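Local coordinates for protein transcriptional regulator (Saccharomonospora viridis, PDB 4KWA) that probably acts as a TetR-family, DNA-binding transcriptional regulator, most likely a repressor, and binds a choline ion in its C-terminal ligand domain, at residues 7-12 against 28-33; 54-59 against 113-118; 61-66 against 96-101. All blocks are in the same frame, centred on the assembly; numbering follows the deposited sequence. Where two conformers were deposited one is given.

How the contacts relate
The three contacts run from the predicted DNA-binding end of the chain to the choline pocket. Contact 1 lies in the DNA-binding domain, with 28-33 in the predicted helix-turn-helix motif, its centre about 18 Å from the centres of both others. It touches contact 2 through L10, whose CD2 lies 3.7 Å from A55 N, but stays about 7 Å from contact 3 at the nearest atoms. Contacts 2 and 3 share helix 48-71, their centres about 12 Å apart, and are joined by a probable hydrogen bond of 2.7 Å from N59 ND2 to E98 OE2. Contact 3 holds W99, which lies against the choline; L118 of contact 2 comes within about 8 Å of that ligand.

Contact 1 (7-12 against 28-33); sequences RRILET and HDIASE
I30 and E33 of helix 27-34 both meet T12 of helix 2-20, and I30 also reaches I9, inside the three-helix DNA-binding domain of a TetR-type regulator. Helix 27-34 is the first helix of the predicted helix-turn-helix motif; the axes of segments 7-12 and 28-33 make an angle of 117° and approach to 10.0 Å.

I30, the first residue of 28-33 to touch 7-12, is the buried centre of the contact. Its CG2 branch does the touching, lying 4.2 Å from I9 CG2 and at a similar distance from T12 CG2, so one methyl sits between two residues one turn apart on helix 2-20. The same side chain also packs on A13, L16 and V25, which makes it part of the hydrophobic core of the domain. I9 carries that core onward, to I41 and H44 of helix 38-44, the second helix of the motif.

E33 closes the segment at the exposed end. Its CG is anti to the backbone N (chi1 175°), which lays the CB-CG part of the chain alongside T12, the two side chains sliding past each other in opposite directions. T12 in turn has its methyl, not its hydroxyl, anti to N, turning the apolar branch across the interface. The bend of E33 at chi2 (114°) keeps its carboxylate beside that methyl rather than past it, and the closest approach is between E33 CG and T12 CG2, at 3.4 Å.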
loop_
_atom_site.group_PDB
_atom_site.type_symbol
_atom_site.label_atom_id
_atom_site.label_comp_id
_atom_site.label_asym_id
_atom_site.label_seq_id
_atom_site.Cartn_x
_atom_site.Cartn_y
_atom_site.Cartn_z
ATOM N N ARG A 7 -1.133 -0.619 28.667
ATOM C CA ARG A 7 -2.103 -0.105 27.750
ATOM C C ARG A 7 -1.837 1.358 27.365
ATOM O O ARG A 7 -1.974 1.752 26.229
ATOM C CB ARG A 7 -3.461 -0.166 28.465
ATOM C CG ARG A 7 -4.643 0.141 27.586
ATOM C CD ARG A 7 -5.904 0.377 28.387
ATOM N NE ARG A 7 -5.813 1.619 29.183
ATOM C CZ ARG A 7 -5.957 2.849 28.668
ATOM N NH1 ARG A 7 -6.120 3.018 27.336
ATOM N NH2 ARG A 7 -5.861 3.920 29.467
ATOM N N ARG A 8 -1.501 2.178 28.372
ATOM C CA ARG A 8 -1.233 3.599 28.145
ATOM C C ARG A 8 -0.011 3.802 27.248
ATOM O O ARG A 8 -0.067 4.579 26.318
ATOM C CB ARG A 8 -1.195 4.403 29.458
ATOM C CG ARG A 8 -2.610 4.921 29.826
ATOM C CD ARG A 8 -2.790 5.657 31.167
ATOM N NE ARG A 8 -1.892 6.804 31.344
ATOM C CZ ARG A 8 -0.754 6.793 32.050
ATOM N NH1 ARG A 8 0.020 7.906 32.103
ATOM N NH2 ARG A 8 -0.377 5.681 32.708
ATOM N N ILE A 9 1.039 3.032 27.516
ATOM C CA ILE A 9 2.205 3.082 26.646
ATOM C C ILE A 9 1.829 2.749 25.235
ATOM O O ILE A 9 2.223 3.441 24.276
ATOM C CB ILE A 9 3.305 2.107 27.115
ATOM C CG1 ILE A 9 3.909 2.523 28.443
ATOM C CG2 ILE A 9 4.412 2.023 26.074
ATOM C CD1 ILE A 9 4.796 1.477 29.107
ATOM N N LEU A 10 1.073 1.663 25.058
ATOM C CA LEU A 10 0.663 1.245 23.713
ATOM C C LEU A 10 -0.234 2.180 23.010
ATOM O O LEU A 10 -0.083 2.413 21.825
ATOM C CB LEU A 10 0.038 -0.152 23.754
ATOM C CG LEU A 10 0.991 -1.253 24.149
ATOM C CD1 LEU A 10 0.181 -2.522 24.237
ATOM C CD2 LEU A 10 2.144 -1.402 23.201
ATOM N N GLU A 11 -1.158 2.765 23.740
ATOM C CA GLU A 11 -2.070 3.757 23.123
ATOM C C GLU A 11 -1.330 4.987 22.641
ATOM O O GLU A 11 -1.550 5.450 21.507
ATOM C CB GLU A 11 -3.140 4.157 24.107
ATOM C CG GLU A 11 -4.272 4.891 23.417
ATOM C CD GLU A 11 -5.562 4.881 24.245
ATOM O OE1 GLU A 11 -5.555 4.283 25.348
ATOM O OE2 GLU A 11 -6.597 5.415 23.770
ATOM N N THR A 12 -0.427 5.459 23.469
ATOM C CA THR A 12 0.428 6.609 23.157
ATOM C C THR A 12 1.359 6.266 21.974
ATOM O O THR A 12 1.425 7.046 20.974
ATOM C CB THR A 12 1.180 7.114 24.426
ATOM O OG1 THR A 12 0.244 7.544 25.413
ATOM C CG2 THR A 12 2.076 8.226 24.107
ATOM N N HIS A 28 11.843 8.358 24.492
ATOM C CA HIS A 28 11.603 9.504 25.379
ATOM C C HIS A 28 10.378 10.303 24.905
ATOM O O HIS A 28 9.831 11.036 25.659
ATOM C CB HIS A 28 12.806 10.420 25.506
ATOM C CG HIS A 28 12.902 11.454 24.432
ATOM N ND1 HIS A 28 13.558 11.236 23.234
ATOM C CD2 HIS A 28 12.420 12.722 24.367
ATOM C CE1 HIS A 28 13.474 12.317 22.474
ATOM N NE2 HIS A 28 12.778 13.230 23.135
ATOM N N ASP A 29 9.997 10.183 23.632
ATOM C CA ASP A 29 8.774 10.888 23.121
ATOM C C ASP A 29 7.581 10.251 23.826
ATOM O O ASP A 29 6.609 10.937 24.218
ATOM C CB ASP A 29 8.626 10.701 21.627
ATOM C CG ASP A 29 9.699 11.372 20.852
ATOM O OD1 ASP A 29 10.009 12.510 21.227
ATOM O OD2 ASP A 29 10.157 10.820 19.800
ATOM N N ILE A 30 7.604 8.932 23.919
ATOM C CA ILE A 30 6.537 8.233 24.637
ATOM C C ILE A 30 6.537 8.557 26.121
ATOM O O ILE A 30 5.499 8.940 26.707
ATOM C CB ILE A 30 6.625 6.728 24.423
ATOM C CG1 ILE A 30 6.562 6.438 22.972
ATOM C CG2 ILE A 30 5.457 5.985 25.038
ATOM C CD1 ILE A 30 7.076 5.066 22.535
ATOM N N ALA A 31 7.718 8.533 26.733
ATOM C CA ALA A 31 7.861 8.769 28.174
ATOM C C ALA A 31 7.448 10.197 28.530
ATOM O O ALA A 31 6.773 10.387 29.550
ATOM C CB ALA A 31 9.261 8.485 28.602
ATOM N N SER A 32 7.778 11.174 27.670
ATOM C CA SER A 32 7.399 12.589 27.899
ATOM C C SER A 32 5.899 12.806 27.848
ATOM O O SER A 32 5.298 13.607 28.596
ATOM C CB SER A 32 7.987 13.491 26.800
ATOM O OG SER A 32 9.346 13.683 27.085
ATOM N N GLU A 33 5.290 12.178 26.902
ATOM C CA GLU A 33 3.870 12.322 26.707
ATOM C C GLU A 33 3.091 11.795 27.873
ATOM O O GLU A 33 2.011 12.311 28.219
ATOM C CB GLU A 33 3.520 11.536 25.478
ATOM C CG GLU A 33 2.055 11.446 25.147
ATOM C CD GLU A 33 1.669 12.126 23.904
ATOM O OE1 GLU A 33 0.518 11.813 23.536
ATOM O OE2 GLU A 33 2.472 12.916 23.332
#

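Contact 2 (54-59 against 113-118); sequences EALRRN and PKIRDL
This is apolar packing between two nearly parallel helices: L56 and R57 on helix 48-71, the helix leading from the DNA-binding domain into the ligand domain, meet I115 and L118 at the start of helix 113-139. The segment axes come within 10.7 Å and run 8° from parallel. L56 and I115 cross at about a right angle, and their CD1 methyls press together at 3.4 Å, tighter than usual van der Waals contact. One turn later L118, its CG anti to the backbone N (chi1 -176°), reaches across with both methyls: CD2 lies 4.0 Å from L56 CB, and CD1 settles 3.9 Å from R57 CB.

The same CD1 lies over one face of the R57 guanidinium, toward its rim. That group is held by E54, which it grips side-on: R57 NE gives a nearly straight 3.1 Å bond to E54 OE1, and NH1 another to OE2, both approaching from above the carboxylate plane.

W14 of helix 2-20 also touches L56, and helix 94-109 backs the contact from V101 and V105: both pack on L56, and V105 on I115 as well.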
loop_
_atom_site.group_PDB
_atom_site.type_symbol
_atom_site.label_atom_id
_atom_site.label_comp_id
_atom_site.label_asym_id
_atom_site.label_seq_id
_atom_site.Cartn_x
_atom_site.Cartn_y
_atom_site.Cartn_z
ATOM N N GLU A 54 3.300 -5.133 19.787
ATOM C CA GLU A 54 2.211 -5.220 20.789
ATOM C C GLU A 54 1.132 -4.170 20.583
ATOM O O GLU A 54 -0.102 -4.380 20.872
ATOM C CB GLU A 54 2.809 -5.171 22.197
ATOM C CG GLU A 54 3.732 -6.362 22.528
ATOM C CD GLU A 54 3.030 -7.734 22.404
ATOM O OE1 GLU A 54 1.783 -7.765 22.586
ATOM O OE2 GLU A 54 3.708 -8.780 22.151
ATOM N N ALA A 55 1.561 -3.046 19.990
ATOM C CA ALA A 55 0.602 -1.970 19.650
ATOM C C ALA A 55 -0.283 -2.439 18.487
ATOM O O ALA A 55 -1.524 -2.213 18.488
ATOM C CB ALA A 55 1.351 -0.663 19.216
ATOM N N LEU A 56 0.302 -3.187 17.589
ATOM C CA LEU A 56 -0.466 -3.681 16.419
ATOM C C LEU A 56 -1.469 -4.735 16.953
ATOM O O LEU A 56 -2.629 -4.773 16.543
ATOM C CB LEU A 56 0.433 -4.372 15.431
ATOM C CG LEU A 56 1.392 -3.464 14.698
ATOM C CD1 LEU A 56 2.420 -4.272 13.943
ATOM C CD2 LEU A 56 0.623 -2.613 13.729
ATOM N N ARG A 57 -1.009 -5.603 17.823
ATOM C CA ARG A 57 -1.896 -6.631 18.331
ATOM C C ARG A 57 -3.093 -6.014 19.033
ATOM O O ARG A 57 -4.254 -6.419 18.815
ATOM C CB ARG A 57 -1.155 -7.539 19.291
ATOM C CG ARG A 57 -1.840 -8.883 19.571
ATOM C CD ARG A 57 -1.130 -9.677 20.654
ATOM N NE ARG A 57 0.343 -9.652 20.553
ATOM C CZ ARG A 57 1.066 -10.353 19.698
ATOM N NH1 ARG A 57 2.397 -10.302 19.753
ATOM N NH2 ARG A 57 0.464 -11.172 18.852
ATOM N N ARG A 58 -2.824 -4.986 19.845
ATOM C CA ARG A 58 -3.913 -4.310 20.557
ATOM C C ARG A 58 -4.870 -3.626 19.582
ATOM O O ARG A 58 -6.109 -3.659 19.725
ATOM C CB ARG A 58 -3.371 -3.275 21.595
ATOM C CG ARG A 58 -4.501 -2.633 22.412
ATOM C CD ARG A 58 -3.918 -1.559 23.374
ATOM N NE ARG A 58 -4.962 -0.625 23.808
ATOM C CZ ARG A 58 -5.273 0.526 23.217
ATOM N NH1 ARG A 58 -4.614 0.963 22.127
ATOM N NH2 ARG A 58 -6.265 1.261 23.733
ATOM N N ASN A 59 -4.333 -3.031 18.536
ATOM C CA ASN A 59 -5.202 -2.357 17.625
ATOM C C ASN A 59 -6.019 -3.303 16.793
ATOM O O ASN A 59 -7.155 -2.982 16.437
ATOM C CB ASN A 59 -4.386 -1.416 16.742
ATOM C CG ASN A 59 -5.221 -0.808 15.685
ATOM O OD1 ASN A 59 -5.389 -1.432 14.604
ATOM N ND2 ASN A 59 -5.931 0.245 16.041
ATOM N N PRO A 113 9.485 -11.027 10.745
ATOM C CA PRO A 113 8.585 -12.227 10.679
ATOM C C PRO A 113 7.464 -12.205 11.668
ATOM O O PRO A 113 6.393 -12.657 11.298
ATOM C CB PRO A 113 9.529 -13.439 10.940
ATOM C CG PRO A 113 10.735 -12.884 11.605
ATOM C CD PRO A 113 10.842 -11.398 11.231
ATOM N N LYS A 114 7.645 -11.604 12.870
ATOM C CA LYS A 114 6.558 -11.555 13.820
ATOM C C LYS A 114 5.502 -10.565 13.304
ATOM O O LYS A 114 4.343 -10.859 13.398
ATOM C CB LYS A 114 6.961 -11.245 15.263
ATOM C CG LYS A 114 7.858 -12.342 15.889
ATOM C CD LYS A 114 8.096 -12.174 17.380
ATOM C CE LYS A 114 9.069 -11.065 17.766
ATOM N NZ LYS A 114 9.460 -11.123 19.221
ATOM N N ILE A 115 5.919 -9.422 12.776
ATOM C CA ILE A 115 5.045 -8.447 12.223
ATOM C C ILE A 115 4.350 -9.026 10.990
ATOM O O ILE A 115 3.132 -8.857 10.871
ATOM C CB ILE A 115 5.749 -7.117 11.876
ATOM C CG1 ILE A 115 6.357 -6.452 13.126
ATOM C CG2 ILE A 115 4.789 -6.166 11.139
ATOM C CD1 ILE A 115 5.353 -5.902 14.070
ATOM N N ARG A 116 5.098 -9.701 10.124
ATOM C CA ARG A 116 4.576 -10.344 8.938
ATOM C C ARG A 116 3.459 -11.350 9.289
ATOM O O ARG A 116 2.395 -11.381 8.634
ATOM C CB ARG A 116 5.702 -11.084 8.141
ATOM C CG ARG A 116 5.274 -11.492 6.747
ATOM C CD ARG A 116 6.133 -12.520 5.988
ATOM N NE ARG A 116 7.473 -12.069 5.683
ATOM C CZ ARG A 116 8.620 -12.587 6.156
ATOM N NH1 ARG A 116 8.654 -13.673 6.941
ATOM N NH2 ARG A 116 9.768 -12.029 5.783
ATOM N N ASP A 117 3.696 -12.142 10.323
ATOM C CA ASP A 117 2.733 -13.172 10.776
ATOM C C ASP A 117 1.497 -12.524 11.374
ATOM O O ASP A 117 0.381 -12.930 11.106
ATOM C CB ASP A 117 3.341 -14.086 11.855
ATOM C CG ASP A 117 4.409 -15.041 11.307
ATOM O OD1 ASP A 117 4.618 -15.046 10.065
ATOM O OD2 ASP A 117 5.054 -15.747 12.157
ATOM N N LEU A 118 1.670 -11.485 12.184
ATOM C CA LEU A 118 0.551 -10.807 12.714
ATOM C C LEU A 118 -0.272 -10.157 11.599
ATOM O O LEU A 118 -1.502 -10.282 11.606
ATOM C CB LEU A 118 1.016 -9.791 13.751
ATOM C CG LEU A 118 -0.078 -9.011 14.523
ATOM C CD1 LEU A 118 0.417 -8.535 15.842
ATOM C CD2 LEU A 118 -0.630 -7.804 13.744
#

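Contact 3 (61-66 against 96-101); sequences KLAFDR and RDEWSV. With CHT (choline ion), chain E.
R66 on helix 48-71 and E98 on helix 94-109 reach for each other from opposite directions, bridging two helices of the ligand domain whose backbones stay well apart. The tight part is a bidentate salt bridge. R66 meets the carboxylate end-on, NH1 giving a 2.9 Å bond to E98 OE1 and NH2 one of 2.6 Å to OE2; both oxygens are approached on the syn side. The fit is not flat, because the guanidinium and carboxylate planes are turned 32° apart. A bend at chi3 (-51°) folds the R66 chain back so that A63 CA lies over the centre of one guanidinium face, while E98 is extended beyond CG.

Away from this pair the contact is loose. A63 and E98 have the nearest CA atoms across the contact, still 9.2 Å apart, and A63 CB comes no nearer than 4.3 Å to E98 OE2. On the 61-66 side A63 and R66 are both partly exposed, whereas E98 is buried; L87, L94 and L95 pack on R66.

The next residue after E98 belongs to the choline site. Methyl C7 of the ligand sits over one face of the W99 ring, 3.7 Å from CE2, and W99 NE1 is tied to the carbonyl oxygen of Q88, which would fix the indole's orientation.

E98 OE2 also accepts from N59 ND2, so this buried carboxylate is gripped by three bonds. Its negative charge is probably largely offset by R66, and within 96-101 it is W99, not E98, that meets the cationic ligand.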
loop_
_atom_site.group_PDB
_atom_site.type_symbol
_atom_site.label_atom_id
_atom_site.label_comp_id
_atom_site.label_asym_id
_atom_site.label_seq_id
_atom_site.Cartn_x
_atom_site.Cartn_y
_atom_site.Cartn_z
ATOM N N LYS A 61 -7.204 -6.058 17.681
ATOM C CA LYS A 61 -8.350 -6.412 18.530
ATOM C C LYS A 61 -9.402 -5.302 18.653
ATOM O O LYS A 61 -10.591 -5.544 18.639
ATOM C CB LYS A 61 -7.835 -6.765 19.921
ATOM C CG LYS A 61 -8.896 -6.782 21.003
ATOM C CD LYS A 61 -8.497 -7.547 22.242
ATOM C CE LYS A 61 -9.023 -8.972 22.154
ATOM N NZ LYS A 61 -10.518 -9.022 22.233
ATOM N N LEU A 62 -8.978 -4.072 18.921
ATOM C CA LEU A 62 -9.908 -2.968 19.002
ATOM C C LEU A 62 -10.719 -2.901 17.734
ATOM O O LEU A 62 -11.951 -2.651 17.760
ATOM C CB LEU A 62 -9.119 -1.627 19.076
ATOM C CG LEU A 62 -8.382 -1.306 20.384
ATOM C CD1 LEU A 62 -7.459 -0.112 20.171
ATOM C CD2 LEU A 62 -9.354 -1.103 21.555
ATOM N N ALA A 63 -10.028 -3.065 16.619
ATOM C CA ALA A 63 -10.670 -2.886 15.279
ATOM C C ALA A 63 -11.703 -3.962 14.969
ATOM O O ALA A 63 -12.738 -3.690 14.394
ATOM C CB ALA A 63 -9.631 -2.802 14.180
ATOM N N PHE A 64 -11.429 -5.162 15.425
ATOM C CA PHE A 64 -12.343 -6.232 15.274
ATOM C C PHE A 64 -13.551 -6.089 16.239
ATOM O O PHE A 64 -14.705 -6.266 15.859
ATOM C CB PHE A 64 -11.603 -7.528 15.478
ATOM C CG PHE A 64 -12.507 -8.717 15.392
ATOM C CD1 PHE A 64 -12.911 -9.199 14.160
ATOM C CD2 PHE A 64 -12.936 -9.348 16.556
ATOM C CE1 PHE A 64 -13.783 -10.293 14.082
ATOM C CE2 PHE A 64 -13.763 -10.445 16.477
ATOM C CZ PHE A 64 -14.179 -10.905 15.238
ATOM N N ASP A 65 -13.307 -5.590 17.462
ATOM C CA ASP A 65 -14.402 -5.331 18.354
ATOM C C ASP A 65 -15.362 -4.261 17.716
ATOM O O ASP A 65 -16.606 -4.355 17.787
ATOM C CB ASP A 65 -13.862 -4.840 19.682
ATOM C CG ASP A 65 -13.315 -5.934 20.528
ATOM O OD1 ASP A 65 -13.581 -7.133 20.233
ATOM O OD2 ASP A 65 -12.698 -5.570 21.556
ATOM N N ARG A 66 -14.770 -3.244 17.098
ATOM C CA ARG A 66 -15.505 -2.154 16.466
ATOM C C ARG A 66 -16.411 -2.773 15.353
ATOM O O ARG A 66 -17.603 -2.457 15.198
ATOM C CB ARG A 66 -14.460 -1.161 15.835
ATOM C CG ARG A 66 -14.969 0.001 15.004
ATOM C CD ARG A 66 -13.810 0.678 14.240
ATOM N NE ARG A 66 -12.705 1.000 15.136
ATOM C CZ ARG A 66 -11.413 0.988 14.797
ATOM N NH1 ARG A 66 -11.032 0.690 13.560
ATOM N NH2 ARG A 66 -10.499 1.284 15.703
ATOM N N ARG A 96 -7.989 7.007 10.218
ATOM C CA ARG A 96 -6.866 7.596 9.419
ATOM C C ARG A 96 -5.528 7.175 10.009
ATOM O O ARG A 96 -4.611 6.722 9.277
ATOM C CB ARG A 96 -6.963 9.114 9.398
ATOM C CG ARG A 96 -5.834 9.814 8.658
ATOM C CD ARG A 96 -5.915 9.514 7.190
ATOM N NE ARG A 96 -5.056 10.401 6.377
ATOM C CZ ARG A 96 -5.456 11.300 5.482
ATOM N NH1 ARG A 96 -4.531 11.974 4.795
ATOM N NH2 ARG A 96 -6.745 11.509 5.175
ATOM N N ASP A 97 -5.422 7.201 11.346
ATOM C CA ASP A 97 -4.183 6.748 12.016
ATOM C C ASP A 97 -3.909 5.290 11.773
ATOM O O ASP A 97 -2.748 4.863 11.589
ATOM C CB ASP A 97 -4.277 7.022 13.512
ATOM C CG ASP A 97 -4.132 8.500 13.864
ATOM O OD1 ASP A 97 -3.751 9.302 13.032
ATOM O OD2 ASP A 97 -4.485 8.858 14.990
ATOM N N GLU A 98 -4.950 4.453 11.850
ATOM C CA GLU A 98 -4.747 3.051 11.578
ATOM C C GLU A 98 -4.176 2.858 10.195
ATOM O O GLU A 98 -3.187 2.136 10.030
ATOM C CB GLU A 98 -6.039 2.268 11.813
ATOM C CG GLU A 98 -6.433 2.231 13.284
ATOM C CD GLU A 98 -7.718 1.443 13.520
ATOM O OE1 GLU A 98 -8.355 1.037 12.549
ATOM O OE2 GLU A 98 -8.078 1.176 14.662
ATOM N N TRP A 99 -4.728 3.584 9.192
ATOM C CA TRP A 99 -4.163 3.497 7.886
ATOM C C TRP A 99 -2.709 3.864 7.881
ATOM O O TRP A 99 -1.918 3.201 7.226
ATOM C CB TRP A 99 -4.960 4.351 6.877
ATOM C CG TRP A 99 -6.161 3.647 6.282
ATOM C CD1 TRP A 99 -7.372 3.510 6.820
ATOM C CD2 TRP A 99 -6.171 2.861 5.066
ATOM N NE1 TRP A 99 -8.192 2.727 6.010
ATOM C CE2 TRP A 99 -7.474 2.323 4.916
ATOM C CE3 TRP A 99 -5.221 2.555 4.104
ATOM C CZ2 TRP A 99 -7.865 1.521 3.796
ATOM C CZ3 TRP A 99 -5.613 1.766 2.968
ATOM C CH2 TRP A 99 -6.934 1.264 2.828
ATOM N N SER A 100 -2.381 4.953 8.569
ATOM C CA SER A 100 -0.999 5.431 8.645
ATOM C C SER A 100 -0.065 4.335 9.134
ATOM O O SER A 100 1.057 4.210 8.651
ATOM C CB SER A 100 -0.865 6.664 9.558
ATOM O OG SER A 100 -1.567 7.805 9.072
ATOM N N VAL A 101 -0.515 3.565 10.121
ATOM C CA VAL A 101 0.260 2.504 10.670
ATOM C C VAL A 101 0.320 1.300 9.717
ATOM O O VAL A 101 1.413 0.709 9.571
ATOM C CB VAL A 101 -0.293 2.073 12.009
ATOM C CG1 VAL A 101 0.441 0.815 12.485
ATOM C CG2 VAL A 101 -0.141 3.246 12.970
HETATM C C4 CHT E . -6.245 -4.339 6.693
HETATM C C5 CHT E . -6.902 -3.036 7.153
HETATM C C6 CHT E . -5.574 -1.616 5.618
HETATM C C7 CHT E . -7.281 -0.681 6.994
HETATM C C8 CHT E . -7.834 -2.157 5.088
HETATM O O6 CHT E . -5.959 -5.090 7.884
HETATM N N1 CHT E . -6.897 -1.888 6.203
#